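PDB 3FBQ: conserved domain protein from Bacillus anthracis, which is of unknown function but consists largely of beta sheet, with regions assigned to the DUF4179 and DUF5643 families of the E-set clan. Local coordinates for residues Lys144-Lys149 with Ser172-Ile177; Arg151-Ser156 with Ile286-Lys291; Val201-Gly206 with Glu235-Leu240; Asn207-Glu212 with Gln231-Asn236. One frame throughout, in Å; residues are numbered along the deposited sequence.

How the contacts relate
All four contacts reach the eight-stranded sheet. Contact 1 lies at the surface, where the loop between strands 131-144 and 149-157 meets the start of strand 175-184, and is made by van der Waals touches alone. Contacts 2, 3 and 4 are partly buried. Contact 2 brings together the sheet's two outermost strands through isoleucines and one weak arginine bond, whereas contacts 3 and 4 secure neighbouring strand ends and share E235 and N236. In contact 3 a carboxylate receives backbone N-H groups; in contact 4 a glutamine oxygen and a tyrosine hydroxyl do so. Contact 3 joins contact 2 through L240 and I288, while F176 of contact 1 packs on V201 and L240 of contact 3.

Contact 1 of 4, residues Lys144-Lys149 with Ser172-Ile177; sequences KSMDSK and SPVSFI
The tight part of this contact is the meeting of M146 with P173 and V174. The methionine methyl reaches the CD corner of the P173 ring, CE of M146 lying 3.5 Å from CD of P173, while the thioether crosses V174 at about a right angle, with SD of M146 4.0 Å from CG1 of V174. The torsions explain the aim: CG sits between the backbone N and the carbonyl carbon (chi1 60°), and a bend at chi3 (-21°) swings the methyl toward P173. F27 of helix 24-27 touches all three side chains and completes the apolar cluster, for which a long, pliable methionine is well suited.

Toward D147, on the solvent side, and S148 the fit is looser. The D147 carboxylate leads away; only the backbone O of D147 comes near, 3.8 Å from CD of P173. S148 offers CB, 4.0 Å from N of S172, and turns its hydroxyl to K111 NZ.

Across from them, OG of S172 accepts from V174 N at 3.1 Å, an ST turn, and donates to S175 O at 2.8 Å, from 37° above that carbonyl plane; S172 N also donates to S175 O. With S172 bonded within its own turn and S148 bonded to K111, what the two segments offer each other is mainly carbon and sulfur, so their adhesion rests on shape and dispersion rather than directional bonds.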
loop_
_atom_site.group_PDB
_atom_site.type_symbol
_atom_site.label_atom_id
_atom_site.label_comp_id
_atom_site.label_asym_id
_atom_site.label_seq_id
_atom_site.Cartn_x
_atom_site.Cartn_y
_atom_site.Cartn_z
ATOM N N LYS A 144 21.864 -6.215 -14.326
ATOM C CA LYS A 144 23.247 -6.554 -14.016
ATOM C C LYS A 144 23.912 -5.460 -13.188
ATOM O O LYS A 144 23.851 -4.280 -13.535
ATOM C CB LYS A 144 24.040 -6.795 -15.303
ATOM C CG LYS A 144 25.325 -7.582 -15.100
ATOM C CD LYS A 144 25.916 -8.025 -16.428
ATOM C CE LYS A 144 27.423 -8.199 -16.332
ATOM N NZ LYS A 144 27.801 -9.609 -16.038
ATOM N N SER A 145 24.545 -5.861 -12.092
ATOM C CA SER A 145 25.244 -4.924 -11.216
ATOM C C SER A 145 26.563 -4.470 -11.798
ATOM O O SER A 145 27.282 -5.253 -12.390
ATOM C CB SER A 145 25.572 -5.616 -9.911
ATOM O OG SER A 145 24.407 -5.997 -9.199
ATOM N N MET A 146 26.933 -3.217 -11.569
ATOM C CA MET A 146 28.314 -2.841 -11.774
ATOM C C MET A 146 29.189 -3.673 -10.820
ATOM O O MET A 146 28.728 -4.054 -9.753
ATOM C CB MET A 146 28.560 -1.305 -11.792
ATOM C CG MET A 146 28.217 -0.443 -10.595
ATOM S SD MET A 146 28.397 1.378 -10.951
ATOM C CE MET A 146 29.446 1.048 -12.260
ATOM N N ASP A 147 30.409 -4.035 -11.245
ATOM C CA ASP A 147 31.415 -4.676 -10.367
ATOM C C ASP A 147 31.955 -3.770 -9.292
ATOM O O ASP A 147 32.178 -2.567 -9.510
ATOM C CB ASP A 147 32.638 -5.091 -11.178
ATOM C CG ASP A 147 32.549 -6.529 -11.685
ATOM O OD1 ASP A 147 32.292 -7.452 -10.827
ATOM O OD2 ASP A 147 32.736 -6.720 -12.934
ATOM N N SER A 148 32.208 -4.352 -8.130
ATOM C CA SER A 148 32.968 -3.645 -7.117
ATOM C C SER A 148 34.018 -4.529 -6.415
ATOM O O SER A 148 33.799 -5.735 -6.225
ATOM C CB SER A 148 32.012 -3.127 -6.102
ATOM O OG SER A 148 31.388 -4.255 -5.590
ATOM N N LYS A 149 35.124 -3.886 -6.018
ATOM C CA LYS A 149 36.177 -4.486 -5.204
ATOM C C LYS A 149 35.839 -4.378 -3.741
ATOM O O LYS A 149 35.850 -3.265 -3.174
ATOM C CB LYS A 149 37.501 -3.756 -5.438
ATOM C CG LYS A 149 38.543 -4.625 -6.126
ATOM C CD LYS A 149 39.975 -4.403 -5.601
ATOM C CE LYS A 149 40.399 -5.458 -4.605
ATOM N NZ LYS A 149 39.876 -5.151 -3.229
ATOM N N SER A 172 33.045 0.752 -6.097
ATOM C CA SER A 172 32.647 0.738 -7.498
ATOM C C SER A 172 33.277 1.908 -8.198
ATOM O O SER A 172 33.971 2.691 -7.594
ATOM C CB SER A 172 31.140 0.884 -7.656
ATOM O OG SER A 172 30.692 2.225 -7.424
ATOM N N PRO A 173 33.019 2.059 -9.484
ATOM C CA PRO A 173 33.656 3.164 -10.183
ATOM C C PRO A 173 33.044 4.545 -9.851
ATOM O O PRO A 173 33.653 5.615 -10.133
ATOM C CB PRO A 173 33.387 2.831 -11.650
ATOM C CG PRO A 173 33.172 1.402 -11.645
ATOM C CD PRO A 173 32.471 1.078 -10.420
ATOM N N VAL A 174 31.892 4.491 -9.215
ATOM C CA VAL A 174 30.969 5.587 -9.155
ATOM C C VAL A 174 30.833 5.955 -7.656
ATOM O O VAL A 174 30.580 7.112 -7.292
ATOM C CB VAL A 174 29.624 5.053 -9.784
ATOM C CG1 VAL A 174 28.623 4.720 -8.789
ATOM C CG2 VAL A 174 29.092 5.978 -10.782
ATOM N N SER A 175 31.049 4.968 -6.781
ATOM C CA SER A 175 30.765 5.127 -5.357
ATOM C C SER A 175 31.484 4.039 -4.580
ATOM O O SER A 175 32.092 3.133 -5.154
ATOM C CB SER A 175 29.252 5.077 -5.109
ATOM O OG SER A 175 28.762 3.750 -5.337
ATOM N N PHE A 176 31.476 4.177 -3.258
ATOM C CA PHE A 176 32.051 3.137 -2.374
ATOM C C PHE A 176 31.251 2.947 -1.110
ATOM O O PHE A 176 30.658 3.893 -0.630
ATOM C CB PHE A 176 33.540 3.400 -2.076
ATOM C CG PHE A 176 33.791 4.436 -1.013
ATOM C CD1 PHE A 176 34.199 5.720 -1.359
ATOM C CD2 PHE A 176 33.662 4.130 0.320
ATOM C CE1 PHE A 176 34.482 6.692 -0.391
ATOM C CE2 PHE A 176 33.892 5.095 1.285
ATOM C CZ PHE A 176 34.338 6.371 0.931
ATOM N N ILE A 177 31.266 1.760 -0.527
ATOM C CA ILE A 177 30.388 1.421 0.649
ATOM C C ILE A 177 31.112 1.026 1.917
ATOM O O ILE A 177 31.989 0.193 1.890
ATOM C CB ILE A 177 29.453 0.260 0.313
ATOM C CG1 ILE A 177 28.642 0.560 -0.961
ATOM C CG2 ILE A 177 28.554 -0.053 1.490
ATOM C CD1 ILE A 177 27.964 -0.648 -1.486
#

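Contact 2 of 4, residues Arg151-Ser156 with Ile286-Lys291; sequences RTIGGS and IVIDLK
R151 lays its guanidinium against the tail of the other segment. The side chains of R151 and K291 cross at about a right angle, and CG of K291 lies 3.3 Å above one face of the R151 guanidinium, offset toward the rim. NH1 of R151 is 3.4 Å from CD of K291. NH2 of R151 donates to the backbone O of D289 at 2.7 Å, but the bond is bent to 123° at the hydrogen and is weak. An arginine suits this place because one flat group can rest on methylenes and still offer N-H to a carbonyl.

Farther along, the first shell becomes apolar. I153 and I288 cross at about a right angle with their CD1 atoms 3.8 Å apart, and CD1 of I286 reaches the backbone, 3.5 Å from CA of S156. G155, close to CD1 of I286, has a positive phi and backbone angles that call for glycine.

Behind these contacts, R151 is placed by its torsions: CG anti to the backbone N (chi1 -153°), then a bend at chi3 (72°). Backbone hydrogen bonds hold the strands from outside: R151 with V169, I153 with E167, I286 with V242, I288 with L240. M166 touches both I153 and I288. Strands 149-157 and 281-289, outermost in the eight-stranded sheet, meet through side chains and not by backbone pairing, some side chains ending on the opposite backbone; strands 162-171 and 239-247 back them.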
loop_
_atom_site.group_PDB
_atom_site.type_symbol
_atom_site.label_atom_id
_atom_site.label_comp_id
_atom_site.label_asym_id
_atom_site.label_seq_id
_atom_site.Cartn_x
_atom_site.Cartn_y
_atom_site.Cartn_z
ATOM N N ARG A 151 36.870 -5.604 0.115
ATOM C CA ARG A 151 37.815 -6.183 1.041
ATOM C C ARG A 151 37.110 -6.321 2.374
ATOM O O ARG A 151 36.300 -5.454 2.772
ATOM C CB ARG A 151 39.012 -5.270 1.194
ATOM C CG ARG A 151 40.264 -6.017 1.580
ATOM C CD ARG A 151 41.495 -5.181 1.304
ATOM N NE ARG A 151 41.600 -4.074 2.258
ATOM C CZ ARG A 151 42.286 -4.116 3.409
ATOM N NH1 ARG A 151 42.963 -5.218 3.763
ATOM N NH2 ARG A 151 42.310 -3.046 4.211
ATOM N N THR A 152 37.382 -7.412 3.079
ATOM C CA THR A 152 36.872 -7.489 4.454
ATOM C C THR A 152 37.884 -6.917 5.444
ATOM O O THR A 152 39.025 -7.343 5.477
ATOM C CB THR A 152 36.387 -8.891 4.844
ATOM O OG1 THR A 152 37.128 -9.322 5.989
ATOM C CG2 THR A 152 36.611 -9.871 3.689
ATOM N N ILE A 153 37.435 -5.937 6.223
ATOM C CA ILE A 153 38.274 -5.170 7.145
ATOM C C ILE A 153 37.807 -5.255 8.618
ATOM O O ILE A 153 36.683 -5.658 8.916
ATOM C CB ILE A 153 38.324 -3.676 6.750
ATOM C CG1 ILE A 153 36.989 -2.982 7.092
ATOM C CG2 ILE A 153 38.690 -3.541 5.338
ATOM C CD1 ILE A 153 36.577 -1.831 6.203
ATOM N N GLY A 154 38.666 -4.858 9.544
ATOM C CA GLY A 154 38.330 -4.792 10.966
ATOM C C GLY A 154 38.826 -3.447 11.445
ATOM O O GLY A 154 39.273 -2.626 10.634
ATOM N N GLY A 155 38.765 -3.193 12.740
ATOM C CA GLY A 155 39.115 -1.870 13.227
ATOM C C GLY A 155 37.923 -1.398 13.994
ATOM O O GLY A 155 36.812 -1.763 13.650
ATOM N N SER A 156 38.151 -0.593 15.017
ATOM C CA SER A 156 37.124 -0.220 15.950
ATOM C C SER A 156 37.619 0.901 16.864
ATOM O O SER A 156 38.809 1.101 16.952
ATOM C CB SER A 156 36.733 -1.449 16.775
ATOM O OG SER A 156 37.525 -1.543 17.952
ATOM N N ILE A 286 38.939 5.969 13.356
ATOM C CA ILE A 286 39.517 4.779 12.680
ATOM C C ILE A 286 40.218 4.884 11.315
ATOM O O ILE A 286 39.755 5.588 10.440
ATOM C CB ILE A 286 38.442 3.756 12.414
ATOM C CG1 ILE A 286 37.531 3.631 13.600
ATOM C CG2 ILE A 286 39.037 2.437 12.158
ATOM C CD1 ILE A 286 36.767 2.383 13.581
ATOM N N VAL A 287 41.298 4.108 11.137
ATOM C CA VAL A 287 42.127 4.097 9.927
ATOM C C VAL A 287 42.083 2.812 9.113
ATOM O O VAL A 287 42.441 1.734 9.573
ATOM C CB VAL A 287 43.547 4.546 10.218
ATOM C CG1 VAL A 287 44.471 4.235 9.046
ATOM C CG2 VAL A 287 43.502 6.026 10.542
ATOM N N ILE A 288 41.594 2.963 7.896
ATOM C CA ILE A 288 41.388 1.873 7.000
ATOM C C ILE A 288 42.382 1.976 5.845
ATOM O O ILE A 288 42.432 3.000 5.142
ATOM C CB ILE A 288 39.963 1.955 6.483
ATOM C CG1 ILE A 288 38.997 1.573 7.614
ATOM C CG2 ILE A 288 39.772 1.066 5.289
ATOM C CD1 ILE A 288 37.499 1.719 7.280
ATOM N N ASP A 289 43.179 0.927 5.667
ATOM C CA ASP A 289 44.033 0.788 4.502
ATOM C C ASP A 289 43.209 0.469 3.263
ATOM O O ASP A 289 42.683 -0.645 3.136
ATOM C CB ASP A 289 44.970 -0.398 4.690
ATOM C CG ASP A 289 46.233 -0.059 5.496
ATOM O OD1 ASP A 289 46.166 0.770 6.451
ATOM O OD2 ASP A 289 47.299 -0.648 5.150
ATOM N N LEU A 290 43.077 1.408 2.335
ATOM C CA LEU A 290 42.797 0.992 0.982
ATOM C C LEU A 290 44.054 0.163 0.665
ATOM O O LEU A 290 45.228 0.646 0.804
ATOM C CB LEU A 290 42.654 2.205 0.069
ATOM C CG LEU A 290 41.692 3.333 0.500
ATOM C CD1 LEU A 290 41.669 4.534 -0.433
ATOM C CD2 LEU A 290 40.302 2.788 0.589
ATOM N N LYS A 291 43.858 -1.118 0.354
ATOM C CA LYS A 291 45.043 -1.935 0.079
ATOM C C LYS A 291 44.738 -2.952 -0.993
ATOM O O LYS A 291 44.962 -2.672 -2.174
ATOM C CB LYS A 291 45.626 -2.578 1.347
ATOM C CG LYS A 291 45.268 -4.059 1.524
ATOM C CD LYS A 291 46.096 -4.758 2.615
ATOM C CE LYS A 291 47.577 -4.949 2.217
ATOM N NZ LYS A 291 47.816 -5.034 0.728
#

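Contact 3 of 4, residues Val201-Gly206 with Glu235-Leu240; sequences VKDDLG and ENATKL
D204 reaches across to the backbone of T238 and K239, and its side chain can be followed outward. CB of D204 is still at a distance, 4.1 Å from O of K239. CG of D204 comes 3.2 Å from N of T238, directing the carboxylate at the peptide nitrogens. The two oxygens then share one N-H: T238 N reaches D204 OD1 at 2.8 Å and D204 OD2 at 3.0 Å, on the syn side of each and a little out of the carboxylate plane. OD1 also accepts from K239 N, which arrives from the same face but 49° above the plane; the modelled separation is unusually small, so its exact length is uncertain. Two successive N-H groups are thereby gathered by one short acid, whose negative charge probably strengthens the grip.

OD2 of D203 passes 3.4 Å from CB of A237 but has its bond with the hydroxyl of Y209, while OD1 accepts from N207 N. Apolar contacts flank this polar centre. With CG of L240 anti to its carbonyl carbon (chi1 -68°), CD2 of L240 meets CG1 of V201 at 3.8 Å on the buried side, F176 touching both residues; on the exposed side CD2 of L205 lies 3.9 Å from CB of N236.

D203 and L240 form an antiparallel non-hydrogen-bonded pair, supplemented by a CA-H...O contact from L240 CA to K202 O. Just beyond it the chain reverses in a type I beta turn from D203 to G206, where glycine accepts the positive phi. This is a beta hairpin linking strands 196-203 and 208-218, whose turn end also grasps the start of adjacent strand 239-247.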
loop_
_atom_site.group_PDB
_atom_site.type_symbol
_atom_site.label_atom_id
_atom_site.label_comp_id
_atom_site.label_asym_id
_atom_site.label_seq_id
_atom_site.Cartn_x
_atom_site.Cartn_y
_atom_site.Cartn_z
ATOM N N VAL A 201 33.699 10.683 6.810
ATOM C CA VAL A 201 34.808 10.071 6.093
ATOM C C VAL A 201 35.787 11.064 5.477
ATOM O O VAL A 201 35.381 11.989 4.792
ATOM C CB VAL A 201 34.300 9.016 5.051
ATOM C CG1 VAL A 201 35.423 8.346 4.387
ATOM C CG2 VAL A 201 33.454 7.939 5.738
ATOM N N LYS A 202 37.087 10.851 5.748
ATOM C CA LYS A 202 38.176 11.557 5.043
ATOM C C LYS A 202 39.171 10.545 4.484
ATOM O O LYS A 202 39.123 9.400 4.914
ATOM C CB LYS A 202 38.884 12.516 6.001
ATOM C CG LYS A 202 38.112 13.787 6.262
ATOM C CD LYS A 202 39.049 14.842 6.820
ATOM C CE LYS A 202 38.357 16.201 6.890
ATOM N NZ LYS A 202 38.913 17.008 8.054
ATOM N N ASP A 203 40.035 10.961 3.563
ATOM C CA ASP A 203 41.185 10.155 3.171
ATOM C C ASP A 203 42.494 10.844 3.541
ATOM O O ASP A 203 42.493 11.956 4.069
ATOM C CB ASP A 203 41.148 9.864 1.669
ATOM C CG ASP A 203 41.194 11.127 0.831
ATOM O OD1 ASP A 203 41.497 12.202 1.388
ATOM O OD2 ASP A 203 40.927 11.043 -0.386
ATOM N N ASP A 204 43.608 10.178 3.259
ATOM C CA ASP A 204 44.889 10.542 3.851
ATOM C C ASP A 204 45.214 12.012 3.603
ATOM O O ASP A 204 46.247 12.513 4.046
ATOM C CB ASP A 204 46.007 9.657 3.296
ATOM C CG ASP A 204 45.618 8.968 2.003
ATOM O OD1 ASP A 204 44.617 8.220 2.005
ATOM O OD2 ASP A 204 46.311 9.175 0.986
ATOM N N LEU A 205 44.324 12.697 2.891
ATOM C CA LEU A 205 44.701 13.411 1.678
ATOM C C LEU A 205 44.084 14.806 1.645
ATOM O O LEU A 205 44.347 15.590 0.733
ATOM C CB LEU A 205 44.280 12.620 0.437
ATOM C CG LEU A 205 45.011 12.961 -0.864
ATOM C CD1 LEU A 205 46.439 13.398 -0.580
ATOM C CD2 LEU A 205 44.986 11.777 -1.819
ATOM N N GLY A 206 43.263 15.107 2.645
ATOM C CA GLY A 206 42.456 16.313 2.632
ATOM C C GLY A 206 40.970 16.018 2.595
ATOM O O GLY A 206 40.194 16.591 3.360
ATOM N N GLU A 235 41.391 8.561 -6.424
ATOM C CA GLU A 235 42.327 7.491 -6.876
ATOM C C GLU A 235 43.706 7.505 -6.221
ATOM O O GLU A 235 44.378 6.460 -6.177
ATOM C CB GLU A 235 42.475 7.437 -8.392
ATOM C CG GLU A 235 41.299 6.754 -9.101
ATOM C CD GLU A 235 41.164 5.209 -8.839
ATOM O OE1 GLU A 235 42.199 4.482 -8.828
ATOM O OE2 GLU A 235 40.020 4.715 -8.702
ATOM N N ASN A 236 44.123 8.688 -5.743
ATOM C CA ASN A 236 45.401 8.843 -5.091
ATOM C C ASN A 236 45.335 8.595 -3.590
ATOM O O ASN A 236 46.354 8.730 -2.924
ATOM C CB ASN A 236 45.964 10.261 -5.264
ATOM C CG ASN A 236 46.367 10.608 -6.690
ATOM O OD1 ASN A 236 46.893 9.775 -7.476
ATOM N ND2 ASN A 236 46.176 11.895 -7.019
ATOM N N ALA A 237 44.154 8.331 -3.043
ATOM C CA ALA A 237 43.992 8.024 -1.629
ATOM C C ALA A 237 44.547 6.640 -1.297
ATOM O O ALA A 237 44.331 5.665 -2.036
ATOM C CB ALA A 237 42.517 8.101 -1.225
ATOM N N THR A 238 45.229 6.575 -0.157
ATOM C CA THR A 238 45.831 5.359 0.407
ATOM C C THR A 238 45.038 4.829 1.608
ATOM O O THR A 238 44.995 3.621 1.859
ATOM C CB THR A 238 47.232 5.697 0.958
ATOM O OG1 THR A 238 48.069 6.123 -0.123
ATOM C CG2 THR A 238 47.846 4.493 1.672
ATOM N N LYS A 239 44.431 5.741 2.366
ATOM C CA LYS A 239 43.851 5.387 3.633
ATOM C C LYS A 239 42.605 6.237 3.845
ATOM O O LYS A 239 42.601 7.423 3.458
ATOM C CB LYS A 239 44.861 5.668 4.758
ATOM C CG LYS A 239 45.985 4.630 4.909
ATOM C CD LYS A 239 46.836 4.948 6.124
ATOM C CE LYS A 239 47.342 6.403 6.015
ATOM N NZ LYS A 239 47.443 7.189 7.333
ATOM N N LEU A 240 41.578 5.635 4.464
ATOM C CA LEU A 240 40.384 6.367 4.918
ATOM C C LEU A 240 40.460 6.618 6.410
ATOM O O LEU A 240 40.795 5.709 7.195
ATOM C CB LEU A 240 39.078 5.609 4.616
ATOM C CG LEU A 240 38.754 5.500 3.122
ATOM C CD1 LEU A 240 37.693 4.448 2.782
ATOM C CD2 LEU A 240 38.366 6.864 2.548
#

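Contact 4 of 4, residues Asn207-Glu212 with Gln231-Asn236; sequences NDYSGE and QKLNEN
The Y209 ring is met at its edge by the chain of the other segment: CB of Q231 lies 3.7 Å from CD2 of Y209, and the backbone O of K232 lies 3.5 Å from CE2 of Y209, both near the ring plane. The Q231 amide is turned 59° from the ring and that of N234 71°, so neither is stacked on it. At the far end, the Y209 hydroxyl accepts from N234 N at 3.1 Å and also bonds OD2 of D203, which makes tyrosine apt for spanning a strand and a loop.

Q231 uses both its backbone and its side chain on S210. Q231 N donates to S210 O at 3.0 Å, nearly along the C=O axis. With CG anti to its own carbonyl carbon (chi1 -66°) and the chain extended beyond, OE1 of Q231 then accepts from S210 N at 2.8 Å. The S210 hydroxyl itself bonds T18 O.

Past Q231 the loop is shaped by N234, whose OD1 accepts from N236 N at 2.8 Å. The arrangement is that of an antiparallel strand pair fraying into a loop: strands 208-218 and 224-231 part here, the Q231 amide oxygen takes the S210 N-H, as a backbone carbonyl would in a continuing sheet, and an Asx turn starts the way to strand 239-247.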
loop_
_atom_site.group_PDB
_atom_site.type_symbol
_atom_site.label_atom_id
_atom_site.label_comp_id
_atom_site.label_asym_id
_atom_site.label_seq_id
_atom_site.Cartn_x
_atom_site.Cartn_y
_atom_site.Cartn_z
ATOM N N ASN A 207 40.573 15.116 1.703
ATOM C CA ASN A 207 39.207 15.095 1.191
ATOM C C ASN A 207 38.187 14.502 2.094
ATOM O O ASN A 207 38.472 13.611 2.902
ATOM C CB ASN A 207 39.132 14.286 -0.078
ATOM C CG ASN A 207 40.180 14.676 -1.076
ATOM O OD1 ASN A 207 41.016 13.851 -1.452
ATOM N ND2 ASN A 207 40.127 15.932 -1.542
ATOM N N ASP A 208 36.967 14.990 1.900
ATOM C CA ASP A 208 35.809 14.567 2.653
ATOM C C ASP A 208 34.901 13.794 1.696
ATOM O O ASP A 208 34.936 14.013 0.484
ATOM C CB ASP A 208 35.096 15.780 3.192
ATOM C CG ASP A 208 34.644 15.591 4.642
ATOM O OD1 ASP A 208 33.492 15.066 4.940
ATOM O OD2 ASP A 208 35.469 16.009 5.498
ATOM N N TYR A 209 34.098 12.888 2.233
ATOM C CA TYR A 209 33.168 12.176 1.423
ATOM C C TYR A 209 31.743 12.343 1.946
ATOM O O TYR A 209 31.437 12.007 3.118
ATOM C CB TYR A 209 33.599 10.706 1.317
ATOM C CG TYR A 209 34.910 10.614 0.580
ATOM C CD1 TYR A 209 36.140 10.739 1.265
ATOM C CD2 TYR A 209 34.935 10.476 -0.814
ATOM C CE1 TYR A 209 37.345 10.697 0.582
ATOM C CE2 TYR A 209 36.143 10.463 -1.505
ATOM C CZ TYR A 209 37.332 10.549 -0.792
ATOM O OH TYR A 209 38.521 10.500 -1.476
ATOM N N SER A 210 30.913 12.922 1.074
ATOM C CA SER A 210 29.459 12.829 1.150
ATOM C C SER A 210 29.001 11.395 0.942
ATOM O O SER A 210 29.569 10.638 0.116
ATOM C CB SER A 210 28.758 13.710 0.093
ATOM O OG SER A 210 28.835 15.104 0.433
ATOM N N GLY A 211 27.963 11.045 1.706
ATOM C CA GLY A 211 27.457 9.700 1.799
ATOM C C GLY A 211 26.065 9.710 2.339
ATOM O O GLY A 211 25.591 10.728 2.764
ATOM N N GLU A 212 25.435 8.541 2.379
ATOM C CA GLU A 212 24.044 8.398 2.753
ATOM C C GLU A 212 23.808 7.010 3.289
ATOM O O GLU A 212 24.079 6.072 2.587
ATOM C CB GLU A 212 23.239 8.504 1.468
ATOM C CG GLU A 212 21.981 9.258 1.619
ATOM C CD GLU A 212 21.606 9.959 0.331
ATOM O OE1 GLU A 212 21.088 9.264 -0.618
ATOM O OE2 GLU A 212 21.858 11.204 0.285
ATOM N N GLN A 231 30.864 8.921 -1.972
ATOM C CA GLN A 231 31.387 9.428 -3.236
ATOM C C GLN A 231 32.474 8.583 -3.856
ATOM O O GLN A 231 33.206 7.902 -3.135
ATOM C CB GLN A 231 32.000 10.814 -2.997
ATOM C CG GLN A 231 30.993 11.883 -2.607
ATOM C CD GLN A 231 31.664 13.221 -2.480
ATOM O OE1 GLN A 231 31.581 13.878 -1.456
ATOM N NE2 GLN A 231 32.382 13.602 -3.504
ATOM N N LYS A 232 32.573 8.636 -5.195
ATOM C CA LYS A 232 33.744 8.122 -5.905
ATOM C C LYS A 232 34.948 8.354 -5.006
ATOM O O LYS A 232 35.331 9.503 -4.767
ATOM C CB LYS A 232 33.953 8.871 -7.210
ATOM C CG LYS A 232 34.320 7.967 -8.317
ATOM C CD LYS A 232 35.157 8.640 -9.323
ATOM C CE LYS A 232 35.776 7.662 -10.308
ATOM N NZ LYS A 232 36.717 6.602 -9.770
ATOM N N LEU A 233 35.468 7.275 -4.436
ATOM C CA LEU A 233 36.786 7.266 -3.819
ATOM C C LEU A 233 37.889 7.910 -4.678
ATOM O O LEU A 233 38.048 7.557 -5.815
ATOM C CB LEU A 233 37.182 5.815 -3.584
ATOM C CG LEU A 233 38.492 5.614 -2.854
ATOM C CD1 LEU A 233 38.511 6.457 -1.558
ATOM C CD2 LEU A 233 38.627 4.154 -2.540
ATOM N N ASN A 234 38.666 8.826 -4.114
ATOM C CA ASN A 234 39.765 9.486 -4.860
ATOM C C ASN A 234 40.933 8.565 -5.180
ATOM O O ASN A 234 41.427 7.889 -4.299
ATOM C CB ASN A 234 40.308 10.712 -4.110
ATOM C CG ASN A 234 41.372 11.436 -4.923
ATOM O OD1 ASN A 234 42.461 10.898 -5.147
ATOM N ND2 ASN A 234 41.041 12.622 -5.424
ATOM N N GLU A 235 41.391 8.561 -6.424
ATOM C CA GLU A 235 42.327 7.491 -6.876
ATOM C C GLU A 235 43.706 7.505 -6.221
ATOM O O GLU A 235 44.378 6.460 -6.177
ATOM C CB GLU A 235 42.475 7.437 -8.392
ATOM C CG GLU A 235 41.299 6.754 -9.101
ATOM C CD GLU A 235 41.164 5.209 -8.839
ATOM O OE1 GLU A 235 42.199 4.482 -8.828
ATOM O OE2 GLU A 235 40.020 4.715 -8.702
ATOM N N ASN A 236 44.123 8.688 -5.743
ATOM C CA ASN A 236 45.401 8.843 -5.091
ATOM C C ASN A 236 45.335 8.595 -3.590
ATOM O O ASN A 236 46.354 8.730 -2.924
ATOM C CB ASN A 236 45.964 10.261 -5.264
ATOM C CG ASN A 236 46.367 10.608 -6.690
ATOM O OD1 ASN A 236 46.893 9.775 -7.476
ATOM N ND2 ASN A 236 46.176 11.895 -7.019
#